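Local structure of gamma-glutamyl-gamma-aminobutyraldehyde dehydrogenase (Burkholderia cenocepacia, 4LIH) at residues A[276-281]-A[311-316]; A[391-396]-A[410-415]; A[307-312]-A[406-411]; A[172-177]-A[248-253]. The protein probably catalyses the NAD(P)+-dependent oxidation of aldehydes to carboxylic acids, with gamma-glutamyl-gamma-aminobutyraldehyde as its likely substrate. All coordinates share one frame; numbering follows the deposited sequence.

Contact 1 of 4, residues A[276-281]-A[311-316]; sequences GGKSPN and AGSRLL
Pro280 pairs with Arg314 and Asn281 with Leu315 in parallel register, and the backbone ladder runs from Asn281 N to Arg314 O (2.8 Å) and from Leu316 N to Asn281 O (2.9 Å). Upstream, Ser279 O takes weak bonds from Ser313 N and Arg314 N, just after the inverse gamma turn centred on Gly312 in the partner segment. Arg314 reaches back over the partner segment: its chain bends at chi3 (-68°), which turns the guanidinium side-on to Lys278 O. That oxygen lies near the guanidinium plane and is gripped by both NE (2.9 Å) and NH2 (3.1 Å) of Arg314, while Pro280 CB covers one face of the group. The strands belong to a beta-alpha-beta unit in which helix 290-302 makes the crossover, its Ala297 packing against Asn281 and Leu315. NH1 and NH2 of Arg314 also bind the carbonyls of Ile426 and Ala427, which fixes the guanidinium's rotation. Across from it, Lys278 lays its CE against Ser313 OG (3.3 Å) and sends NZ on to the carbonyls of Ile402 and Glu405. On the face of Asn281 and Leu315, Leu315 CD1 rests 3.6 Å from Asn281 ND2, and Asn281 OD1 accepts from Trp439 NE1.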
loop_
_atom_site.group_PDB
_atom_site.type_symbol
_atom_site.label_atom_id
_atom_site.label_comp_id
_atom_site.label_asym_id
_atom_site.label_seq_id
_atom_site.Cartn_x
_atom_site.Cartn_y
_atom_site.Cartn_z
ATOM N N GLY A 276 -16.072 11.452 23.564
ATOM C CA GLY A 276 -15.875 12.885 23.778
ATOM C C GLY A 276 -14.405 13.298 23.832
ATOM O O GLY A 276 -13.492 12.470 23.605
ATOM N N GLY A 277 -14.189 14.568 24.135
ATOM C CA GLY A 277 -12.841 15.144 24.133
ATOM C C GLY A 277 -12.755 16.370 25.019
ATOM O O GLY A 277 -13.773 16.815 25.541
ATOM N N LYS A 278 -11.518 16.841 25.231
ATOM C CA LYS A 278 -11.245 18.119 25.884
ATOM C C LYS A 278 -10.000 18.609 25.168
ATOM O O LYS A 278 -8.945 18.742 25.762
ATOM C CB LYS A 278 -11.009 17.996 27.384
ATOM C CG LYS A 278 -11.056 19.331 28.103
ATOM C CD LYS A 278 -12.496 19.785 28.320
ATOM C CE LYS A 278 -12.676 21.269 28.578
ATOM N NZ LYS A 278 -14.079 21.581 28.998
ATOM N N SER A 279 -10.197 18.836 23.867
ATOM C CA SER A 279 -9.094 19.002 22.919
ATOM C C SER A 279 -8.370 20.336 23.146
ATOM O O SER A 279 -9.013 21.371 23.191
ATOM C CB SER A 279 -9.619 18.971 21.483
ATOM O OG SER A 279 -10.223 17.723 21.218
ATOM N N PRO A 280 -7.041 20.315 23.210
ATOM C CA PRO A 280 -6.271 21.556 23.427
ATOM C C PRO A 280 -5.825 22.204 22.113
ATOM O O PRO A 280 -5.488 21.505 21.154
ATOM C CB PRO A 280 -5.074 21.050 24.205
ATOM C CG PRO A 280 -4.815 19.727 23.515
ATOM C CD PRO A 280 -6.198 19.128 23.444
ATOM N N ASN A 281 -5.885 23.533 22.084
ATOM C CA ASN A 281 -5.556 24.380 20.946
ATOM C C ASN A 281 -4.458 25.335 21.407
ATOM O O ASN A 281 -4.733 26.261 22.150
ATOM C CB ASN A 281 -6.817 25.130 20.536
ATOM C CG ASN A 281 -6.670 25.950 19.258
ATOM O OD1 ASN A 281 -5.710 25.846 18.457
ATOM N ND2 ASN A 281 -7.633 26.823 19.088
ATOM N N ALA A 311 -14.320 19.731 19.952
ATOM C CA ALA A 311 -14.282 21.176 20.226
ATOM C C ALA A 311 -12.914 21.579 20.844
ATOM O O ALA A 311 -12.390 20.879 21.699
ATOM C CB ALA A 311 -15.428 21.572 21.164
ATOM N N GLY A 312 -12.371 22.707 20.408
ATOM C CA GLY A 312 -11.107 23.253 20.953
ATOM C C GLY A 312 -11.444 23.957 22.277
ATOM O O GLY A 312 -11.429 25.163 22.360
ATOM N N SER A 313 -11.718 23.162 23.307
ATOM C CA SER A 313 -12.325 23.681 24.545
ATOM C C SER A 313 -11.290 24.130 25.549
ATOM O O SER A 313 -11.637 24.731 26.572
ATOM C CB SER A 313 -13.214 22.616 25.172
ATOM O OG SER A 313 -12.511 21.400 25.275
ATOM N N ARG A 314 -10.011 23.824 25.283
ATOM C CA ARG A 314 -8.925 24.371 26.092
ATOM C C ARG A 314 -8.051 25.130 25.103
ATOM O O ARG A 314 -7.467 24.508 24.198
ATOM C CB ARG A 314 -8.088 23.290 26.819
ATOM C CG ARG A 314 -8.861 22.482 27.790
ATOM C CD ARG A 314 -8.051 21.454 28.554
ATOM N NE ARG A 314 -7.572 20.378 27.731
ATOM C CZ ARG A 314 -6.386 19.751 27.846
ATOM N NH1 ARG A 314 -5.487 20.085 28.753
ATOM N NH2 ARG A 314 -6.097 18.759 27.021
ATOM N N LEU A 315 -8.057 26.460 25.215
ATOM C CA LEU A 315 -7.134 27.321 24.467
ATOM C C LEU A 315 -5.945 27.640 25.340
ATOM O O LEU A 315 -6.052 28.349 26.339
ATOM C CB LEU A 315 -7.816 28.612 24.031
ATOM C CG LEU A 315 -6.876 29.506 23.223
ATOM C CD1 LEU A 315 -6.884 29.079 21.773
ATOM C CD2 LEU A 315 -7.196 30.985 23.384
ATOM N N LEU A 316 -4.809 27.074 24.963
ATOM C CA LEU A 316 -3.562 27.267 25.653
ATOM C C LEU A 316 -2.815 28.358 24.892
ATOM O O LEU A 316 -2.505 28.185 23.699
ATOM C CB LEU A 316 -2.742 25.994 25.620
ATOM C CG LEU A 316 -3.003 24.915 26.661
ATOM C CD1 LEU A 316 -4.452 24.522 26.748
ATOM C CD2 LEU A 316 -2.153 23.662 26.427
HETATM O O HOH W 1 -14.614 19.375 25.011
HETATM O O HOH W 2 -13.872 24.472 28.256
HETATM O O HOH W 3 -12.666 18.270 22.293
HETATM O O HOH W 4 -10.285 27.167 20.779
#

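Contact 2 of 4, residues A[391-396]-A[410-415]; sequences PTVFEV and PVLSVI
Thr392 to Glu395 pair in parallel with Val411 to Val414, and five backbone bonds alternate from strand to strand. Thr392 N gives to Pro410 O (3.0 Å), Leu412 N to Thr392 O, Phe394 N to Leu412 O, Val414 N to Phe394 O (2.7 Å) and Val396 N to Val414 O (2.9 Å). The bond from Phe394 N is almost straight, at 176°. Amides and carbonyls of the residues between them turn outward: Val393 bonds to the backbone of Val374 and Thr375, Glu395 to Arg372, and Ser413 to Ser313 and Leu315, so the ladder continues on both flanks. Polar side chains likewise find partners beyond the pair. Glu395 extends to salt bridges with Arg372 and Lys322, and Thr392 OG1 bonds to Glu390 O. Between the strands the side chains meet through carbon. Val393 CG1 lies 3.5 Å from Val414 CG2 on one face; on the other, Val411 CG1, anti to its own amide nitrogen (chi1 -175°), meets the edge of the Phe394 ring at CD2 (4.0 Å). Val396 CG2 abuts Ser413 CB (3.6 Å). Phe302 of helix 290-302 covers Val393 and Ile301 covers Leu412, whereas Ile402 of the short crossover helix 401-404 packs on Phe394 and Val396; strand 372-375 runs antiparallel along the outer side of strand 388-395.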
loop_
_atom_site.group_PDB
_atom_site.type_symbol
_atom_site.label_atom_id
_atom_site.label_comp_id
_atom_site.label_asym_id
_atom_site.label_seq_id
_atom_site.Cartn_x
_atom_site.Cartn_y
_atom_site.Cartn_z
ATOM N N PRO A 391 -21.979 32.668 23.650
ATOM C CA PRO A 391 -20.604 32.123 23.630
ATOM C C PRO A 391 -19.803 32.676 24.804
ATOM O O PRO A 391 -19.766 33.895 25.016
ATOM C CB PRO A 391 -20.055 32.611 22.296
ATOM C CG PRO A 391 -20.795 33.888 22.052
ATOM C CD PRO A 391 -22.176 33.685 22.606
ATOM N N THR A 392 -19.186 31.772 25.573
ATOM C CA THR A 392 -18.660 32.100 26.895
ATOM C C THR A 392 -17.192 31.729 27.001
ATOM O O THR A 392 -16.810 30.631 26.614
ATOM C CB THR A 392 -19.464 31.342 27.951
ATOM O OG1 THR A 392 -20.848 31.763 27.887
ATOM C CG2 THR A 392 -18.943 31.566 29.337
ATOM N N VAL A 393 -16.384 32.640 27.537
ATOM C CA VAL A 393 -14.963 32.403 27.707
ATOM C C VAL A 393 -14.578 32.669 29.143
ATOM O O VAL A 393 -14.960 33.700 29.690
ATOM C CB VAL A 393 -14.138 33.337 26.785
ATOM C CG1 VAL A 393 -12.655 33.090 26.929
ATOM C CG2 VAL A 393 -14.547 33.166 25.329
ATOM N N PHE A 394 -13.845 31.729 29.741
ATOM C CA PHE A 394 -13.144 31.926 31.019
ATOM C C PHE A 394 -11.623 31.798 30.906
ATOM O O PHE A 394 -11.089 31.026 30.105
ATOM C CB PHE A 394 -13.549 30.860 32.017
ATOM C CG PHE A 394 -14.974 30.974 32.481
ATOM C CD1 PHE A 394 -15.294 31.837 33.515
ATOM C CD2 PHE A 394 -15.970 30.227 31.899
ATOM C CE1 PHE A 394 -16.588 31.925 33.969
ATOM C CE2 PHE A 394 -17.289 30.330 32.320
ATOM C CZ PHE A 394 -17.602 31.195 33.354
ATOM N N GLU A 395 -10.941 32.506 31.797
ATOM C CA GLU A 395 -9.497 32.311 31.995
ATOM C C GLU A 395 -9.362 31.449 33.243
ATOM O O GLU A 395 -9.876 31.811 34.290
ATOM C CB GLU A 395 -8.785 33.665 32.127
ATOM C CG GLU A 395 -7.284 33.505 32.154
ATOM C CD GLU A 395 -6.531 34.797 32.051
ATOM O OE1 GLU A 395 -7.147 35.863 31.876
ATOM O OE2 GLU A 395 -5.309 34.716 32.188
ATOM N N VAL A 396 -8.734 30.289 33.121
ATOM C CA VAL A 396 -8.664 29.321 34.244
ATOM C C VAL A 396 -7.297 28.712 34.310
ATOM O O VAL A 396 -6.498 28.779 33.341
ATOM C CB VAL A 396 -9.724 28.152 34.157
ATOM C CG1 VAL A 396 -11.139 28.631 34.511
ATOM C CG2 VAL A 396 -9.711 27.456 32.804
ATOM N N PRO A 410 -20.857 25.917 24.436
ATOM C CA PRO A 410 -19.988 26.955 23.918
ATOM C C PRO A 410 -19.248 27.669 25.025
ATOM O O PRO A 410 -19.457 28.851 25.245
ATOM C CB PRO A 410 -20.958 27.886 23.183
ATOM C CG PRO A 410 -22.190 27.792 23.983
ATOM C CD PRO A 410 -22.267 26.379 24.499
ATOM N N VAL A 411 -18.429 26.905 25.746
ATOM C CA VAL A 411 -17.703 27.395 26.905
ATOM C C VAL A 411 -16.225 27.018 26.762
ATOM O O VAL A 411 -15.854 25.821 26.830
ATOM C CB VAL A 411 -18.197 26.801 28.224
ATOM C CG1 VAL A 411 -17.454 27.463 29.391
ATOM C CG2 VAL A 411 -19.700 26.982 28.395
ATOM N N LEU A 412 -15.406 28.049 26.623
ATOM C CA LEU A 412 -13.995 27.941 26.405
ATOM C C LEU A 412 -13.209 28.199 27.680
ATOM O O LEU A 412 -13.490 29.174 28.431
ATOM C CB LEU A 412 -13.554 28.968 25.363
ATOM C CG LEU A 412 -12.053 28.912 24.965
ATOM C CD1 LEU A 412 -11.698 27.639 24.202
ATOM C CD2 LEU A 412 -11.688 30.093 24.114
ATOM N N SER A 413 -12.189 27.364 27.894
ATOM C CA SER A 413 -11.222 27.504 28.981
ATOM C C SER A 413 -9.904 27.998 28.389
ATOM O O SER A 413 -9.249 27.283 27.612
ATOM C CB SER A 413 -11.005 26.160 29.706
ATOM O OG SER A 413 -12.133 25.802 30.477
ATOM N N VAL A 414 -9.534 29.232 28.733
ATOM C CA VAL A 414 -8.289 29.835 28.327
ATOM C C VAL A 414 -7.224 29.615 29.416
ATOM O O VAL A 414 -7.397 30.017 30.578
ATOM C CB VAL A 414 -8.431 31.352 28.060
ATOM C CG1 VAL A 414 -7.095 31.943 27.667
ATOM C CG2 VAL A 414 -9.432 31.613 26.953
ATOM N N ILE A 415 -6.109 29.003 29.013
ATOM C CA ILE A 415 -5.046 28.564 29.943
ATOM C C ILE A 415 -3.748 29.165 29.467
ATOM O O ILE A 415 -3.419 29.036 28.303
ATOM C CB ILE A 415 -4.916 27.011 29.973
ATOM C CG1 ILE A 415 -6.229 26.408 30.472
ATOM C CG2 ILE A 415 -3.679 26.582 30.794
ATOM C CD1 ILE A 415 -6.429 24.921 30.244
#

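Contact 3 of 4, residues A[307-312]-A[406-411]; sequences EMCTAG and EIFGPV
Phe408 lays one ring face against the backbone of Glu307 and Met308. Glu307 CA stands 4.0 Å from the ring centroid, 13° off the normal, in a CH-pi contact, and Met308 N lies over the same face toward the rim, 3.7 Å from Phe408 CE1. The sulfur of Cys309 approaches differently, at the ring edge: SG is 3.9 Å from Phe408 CE1 and 77° off the normal. With chi1 at -71° SG lies beside the cysteine's own amide nitrogen, which leaves it level with the ring edge rather than over a face. No direct hydrogen bond joins the two loops; water bridges them twice. One water donates to Glu307 OE1 and Phe408 O, the other to Met308 O (2.7 Å) and Glu406 OE2 (2.8 Å). Cys309 occupies a type I turn from Met308 to Ala311, closed by Ala311 N to Met308 O (3.0 Å). In the aldehyde dehydrogenase family the cysteine of this loop is the nucleophile, a role probably held here by Cys309, about 7 Å from the predicted active-site Glu274 between nearest side-chain atoms. A bound MES molecule, probably from the crystallisation liquor, accepts hydrogen bonds from Cys309 N and Thr310 OG1. Farther out, Trp175 meets the Phe408 ring with the two planes roughly perpendicular, and Glu307 O accepts from the side-chain amides of Asn176 and Asn304. Glu406 OE2 also takes the amide of Gly277, which ties this carboxylate to the loop leading into strand 280-283.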
loop_
_atom_site.group_PDB
_atom_site.type_symbol
_atom_site.label_atom_id
_atom_site.label_comp_id
_atom_site.label_asym_id
_atom_site.label_seq_id
_atom_site.Cartn_x
_atom_site.Cartn_y
_atom_site.Cartn_z
ATOM N N GLU A 307 -21.124 21.913 20.633
ATOM C CA GLU A 307 -21.642 20.532 20.679
ATOM C C GLU A 307 -20.871 19.773 19.619
ATOM O O GLU A 307 -21.364 19.392 18.569
ATOM C CB GLU A 307 -23.145 20.435 20.421
ATOM C CG GLU A 307 -23.995 21.228 21.411
ATOM C CD GLU A 307 -25.451 21.408 21.036
ATOM O OE1 GLU A 307 -26.253 21.634 21.991
ATOM O OE2 GLU A 307 -25.834 21.341 19.841
ATOM N N MET A 308 -19.630 19.554 19.936
ATOM C CA MET A 308 -18.669 18.997 18.990
ATOM C C MET A 308 -17.710 18.202 19.847
ATOM O O MET A 308 -17.091 18.755 20.770
ATOM C CB MET A 308 -17.883 20.083 18.301
ATOM C CG MET A 308 -18.583 20.820 17.187
ATOM S SD MET A 308 -17.367 21.782 16.244
ATOM C CE MET A 308 -16.888 23.022 17.444
ATOM N N CYS A 309 -17.558 16.928 19.539
ATOM C CA CYS A 309 -16.680 16.112 20.358
ATOM C C CYS A 309 -15.221 16.643 20.303
ATOM O O CYS A 309 -14.416 16.547 21.308
ATOM C CB CYS A 309 -16.757 14.688 19.866
ATOM S SG CYS A 309 -18.344 13.881 20.255
ATOM N N THR A 310 -14.867 17.143 19.113
ATOM C CA THR A 310 -13.493 17.683 18.874
ATOM C C THR A 310 -13.377 19.173 19.198
ATOM O O THR A 310 -12.391 19.809 18.797
ATOM C CB THR A 310 -13.014 17.576 17.415
ATOM O OG1 THR A 310 -14.005 18.144 16.525
ATOM C CG2 THR A 310 -12.696 16.178 17.030
ATOM N N ALA A 311 -14.320 19.731 19.952
ATOM C CA ALA A 311 -14.282 21.176 20.226
ATOM C C ALA A 311 -12.914 21.579 20.844
ATOM O O ALA A 311 -12.390 20.879 21.699
ATOM C CB ALA A 311 -15.428 21.572 21.164
ATOM N N GLY A 312 -12.371 22.707 20.408
ATOM C CA GLY A 312 -11.107 23.253 20.953
ATOM C C GLY A 312 -11.444 23.957 22.277
ATOM O O GLY A 312 -11.429 25.163 22.360
ATOM N N GLU A 406 -15.555 17.549 30.014
ATOM C CA GLU A 406 -16.308 17.883 28.779
ATOM C C GLU A 406 -17.644 18.525 29.102
ATOM O O GLU A 406 -18.458 17.978 29.845
ATOM C CB GLU A 406 -16.523 16.679 27.856
ATOM C CG GLU A 406 -17.156 17.054 26.499
ATOM C CD GLU A 406 -17.267 15.867 25.550
ATOM O OE1 GLU A 406 -17.822 14.845 26.003
ATOM O OE2 GLU A 406 -16.829 15.990 24.368
ATOM N N ILE A 407 -17.870 19.689 28.520
ATOM C CA ILE A 407 -19.050 20.467 28.783
ATOM C C ILE A 407 -20.079 20.246 27.679
ATOM O O ILE A 407 -21.283 20.198 27.946
ATOM C CB ILE A 407 -18.720 21.965 28.836
ATOM C CG1 ILE A 407 -17.748 22.249 29.975
ATOM C CG2 ILE A 407 -20.003 22.765 29.009
ATOM C CD1 ILE A 407 -17.055 23.577 29.868
ATOM N N PHE A 408 -19.585 20.133 26.452
ATOM C CA PHE A 408 -20.405 19.950 25.259
ATOM C C PHE A 408 -21.294 21.144 25.005
ATOM O O PHE A 408 -22.463 20.999 24.686
ATOM C CB PHE A 408 -21.191 18.625 25.339
ATOM C CG PHE A 408 -21.269 17.902 24.022
ATOM C CD1 PHE A 408 -20.137 17.369 23.457
ATOM C CD2 PHE A 408 -22.479 17.716 23.379
ATOM C CE1 PHE A 408 -20.187 16.678 22.258
ATOM C CE2 PHE A 408 -22.546 17.050 22.179
ATOM C CZ PHE A 408 -21.389 16.538 21.594
ATOM N N GLY A 409 -20.725 22.345 25.143
ATOM C CA GLY A 409 -21.449 23.597 24.931
ATOM C C GLY A 409 -20.412 24.678 24.676
ATOM O O GLY A 409 -19.210 24.386 24.680
ATOM N N PRO A 410 -20.857 25.917 24.436
ATOM C CA PRO A 410 -19.988 26.955 23.918
ATOM C C PRO A 410 -19.248 27.669 25.025
ATOM O O PRO A 410 -19.457 28.851 25.245
ATOM C CB PRO A 410 -20.958 27.886 23.183
ATOM C CG PRO A 410 -22.190 27.792 23.983
ATOM C CD PRO A 410 -22.267 26.379 24.499
ATOM N N VAL A 411 -18.429 26.905 25.746
ATOM C CA VAL A 411 -17.703 27.395 26.905
ATOM C C VAL A 411 -16.225 27.018 26.762
ATOM O O VAL A 411 -15.854 25.821 26.830
ATOM C CB VAL A 411 -18.197 26.801 28.224
ATOM C CG1 VAL A 411 -17.454 27.463 29.391
ATOM C CG2 VAL A 411 -19.700 26.982 28.395
HETATM O O HOH W 5 -25.195 22.104 24.440
HETATM O O HOH W 6 -16.659 18.636 23.424
#

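Contact 4 of 4, residues A[172-177]-A[248-253]; sequences VVPWNF and AFTGST
The C-terminal ends of two neighbouring parallel strands, 157-172 and 246-250, meet here in the probable cofactor-binding domain, where the chain leaves the sheet toward the active site. Val172 bridges Phe249, bonded on both sides: Val172 N gives to Ala248 O (3.0 Å) and Thr250 N to Val172 O (3.2 Å). Phe249 CA adds a CH contact to the same Val172 oxygen, at 3.3 Å. On the face shared by Val172 and Phe249, the valine CG1 meets the ring at its edge, 3.8 Å from CD1 of Phe249. Beyond the bridge the strands part, and Pro174 turns its ring toward Thr250, with CG of the proline 3.8 Å from CG2 of Thr250. Thr250 CG2 stands opposite its own backbone nitrogen, whereas OG1 (chi1 -61°) lies beside that nitrogen and bonds to Lys185 NZ. Met181, from the same helix 178-191, packs on both Pro174 and Thr250. On the other flank, Phe249 and Gly251 make backbone bonds to Glu274, the predicted active-site residue; the side chains of Glu274 and Thr250 are about 3 Å apart at their nearest atoms. Phe177 and Ser252 occupy the N-cap positions of the two following helices, and Asn176 ND2 binds a MES molecule probably from the crystallisation liquor, consistent with the strand-loop-helix turns that line the cleft beside the Rossmann-like domain of aldehyde dehydrogenases.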
loop_
_atom_site.group_PDB
_atom_site.type_symbol
_atom_site.label_atom_id
_atom_site.label_comp_id
_atom_site.label_asym_id
_atom_site.label_seq_id
_atom_site.Cartn_x
_atom_site.Cartn_y
_atom_site.Cartn_z
ATOM N N VAL A 172 -25.247 3.392 16.192
ATOM C CA VAL A 172 -25.954 4.242 17.129
ATOM C C VAL A 172 -25.237 5.583 17.126
ATOM O O VAL A 172 -24.048 5.648 17.462
ATOM C CB VAL A 172 -25.915 3.638 18.548
ATOM C CG1 VAL A 172 -26.628 4.539 19.560
ATOM C CG2 VAL A 172 -26.477 2.216 18.556
ATOM N N VAL A 173 -25.927 6.632 16.693
ATOM C CA VAL A 173 -25.287 7.914 16.479
ATOM C C VAL A 173 -25.939 9.040 17.260
ATOM O O VAL A 173 -27.072 8.898 17.690
ATOM C CB VAL A 173 -25.231 8.237 14.971
ATOM C CG1 VAL A 173 -24.415 7.173 14.255
ATOM C CG2 VAL A 173 -26.625 8.286 14.415
ATOM N N PRO A 174 -25.217 10.168 17.441
ATOM C CA PRO A 174 -25.661 11.171 18.342
ATOM C C PRO A 174 -26.452 12.249 17.614
ATOM O O PRO A 174 -26.749 12.135 16.440
ATOM C CB PRO A 174 -24.336 11.710 18.909
ATOM C CG PRO A 174 -23.451 11.678 17.774
ATOM C CD PRO A 174 -23.950 10.592 16.811
ATOM N N TRP A 175 -26.832 13.264 18.366
ATOM C CA TRP A 175 -27.711 14.337 17.891
ATOM C C TRP A 175 -26.985 15.590 17.482
ATOM O O TRP A 175 -27.624 16.545 17.013
ATOM C CB TRP A 175 -28.730 14.695 19.001
ATOM C CG TRP A 175 -28.085 14.915 20.391
ATOM C CD1 TRP A 175 -28.047 14.005 21.413
ATOM C CD2 TRP A 175 -27.416 16.084 20.878
ATOM N NE1 TRP A 175 -27.378 14.521 22.482
ATOM C CE2 TRP A 175 -26.988 15.799 22.195
ATOM C CE3 TRP A 175 -27.117 17.333 20.332
ATOM C CZ2 TRP A 175 -26.314 16.739 22.989
ATOM C CZ3 TRP A 175 -26.452 18.283 21.129
ATOM C CH2 TRP A 175 -26.046 17.972 22.440
ATOM N N ASN A 176 -25.673 15.662 17.709
ATOM C CA ASN A 176 -24.987 16.938 17.423
ATOM C C ASN A 176 -24.731 17.117 15.928
ATOM O O ASN A 176 -24.781 18.263 15.409
ATOM C CB ASN A 176 -23.720 17.130 18.258
ATOM C CG ASN A 176 -22.682 16.053 18.014
ATOM O OD1 ASN A 176 -23.011 14.901 17.683
ATOM N ND2 ASN A 176 -21.409 16.436 18.097
ATOM N N PHE A 177 -24.465 16.003 15.243
ATOM C CA PHE A 177 -24.326 15.959 13.786
ATOM C C PHE A 177 -25.104 14.757 13.265
ATOM O O PHE A 177 -24.471 13.774 12.826
ATOM C CB PHE A 177 -22.843 15.831 13.337
ATOM C CG PHE A 177 -22.026 17.039 13.636
ATOM C CD1 PHE A 177 -21.965 18.080 12.741
ATOM C CD2 PHE A 177 -21.383 17.160 14.873
ATOM C CE1 PHE A 177 -21.265 19.222 13.048
ATOM C CE2 PHE A 177 -20.674 18.321 15.172
ATOM C CZ PHE A 177 -20.645 19.347 14.280
ATOM N N ALA A 248 -21.141 0.130 15.928
ATOM C CA ALA A 248 -20.409 1.410 15.811
ATOM C C ALA A 248 -21.216 2.523 16.476
ATOM O O ALA A 248 -22.367 2.739 16.107
ATOM C CB ALA A 248 -20.182 1.743 14.333
ATOM N N PHE A 249 -20.609 3.210 17.462
ATOM C CA PHE A 249 -21.276 4.162 18.343
ATOM C C PHE A 249 -20.468 5.455 18.386
ATOM O O PHE A 249 -19.237 5.450 18.378
ATOM C CB PHE A 249 -21.397 3.547 19.751
ATOM C CG PHE A 249 -21.843 4.505 20.835
ATOM C CD1 PHE A 249 -23.163 4.719 21.067
ATOM C CD2 PHE A 249 -20.918 5.145 21.653
ATOM C CE1 PHE A 249 -23.595 5.573 22.055
ATOM C CE2 PHE A 249 -21.333 5.992 22.657
ATOM C CZ PHE A 249 -22.685 6.218 22.859
ATOM N N THR A 250 -21.175 6.572 18.382
ATOM C CA THR A 250 -20.593 7.864 18.679
ATOM C C THR A 250 -21.489 8.443 19.727
ATOM O O THR A 250 -22.701 8.428 19.539
ATOM C CB THR A 250 -20.536 8.803 17.467
ATOM O OG1 THR A 250 -19.726 8.215 16.440
ATOM C CG2 THR A 250 -19.919 10.184 17.836
ATOM N N GLY A 251 -20.899 8.953 20.822
ATOM C CA GLY A 251 -21.667 9.423 21.982
ATOM C C GLY A 251 -20.797 9.645 23.205
ATOM O O GLY A 251 -19.609 9.852 23.069
ATOM N N SER A 252 -21.401 9.604 24.386
ATOM C CA SER A 252 -20.673 9.784 25.666
ATOM C C SER A 252 -20.024 8.483 26.163
ATOM O O SER A 252 -20.296 7.408 25.655
ATOM C CB SER A 252 -21.619 10.285 26.754
ATOM O OG SER A 252 -22.378 9.222 27.323
ATOM N N THR A 253 -19.226 8.586 27.216
ATOM C CA THR A 253 -18.395 7.470 27.665
ATOM C C THR A 253 -19.151 6.434 28.496
ATOM O O THR A 253 -18.845 5.242 28.429
ATOM C CB THR A 253 -17.195 8.045 28.404
ATOM O OG1 THR A 253 -16.593 9.018 27.552
ATOM C CG2 THR A 253 -16.180 6.999 28.718
#

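Overall arrangement
From the N terminus, contact 4 closes first, joining 172-177 to 248-253 across a 70-residue loop. Contact 1 then closes the shorter loop from 276-281 to 311-316. Contact 3 opens at 307-312, where contact 1 ends, shares Ala311 and Gly312 with it, and crosses it before closing at 406-411. Contact 2, 391-396 with 410-415, opens inside that loop and ends on the same stretch, sharing Pro410 and Val411. Contacts 1 and 2 belong to one sheet, joined where strands 314-318 and 411-417 lie side by side. Contact 3 touches contacts 1, 2 and 4, linking that sheet's loops to the loop that follows strand 157-172; the centres of contacts 3 and 4 are about 14 Å apart.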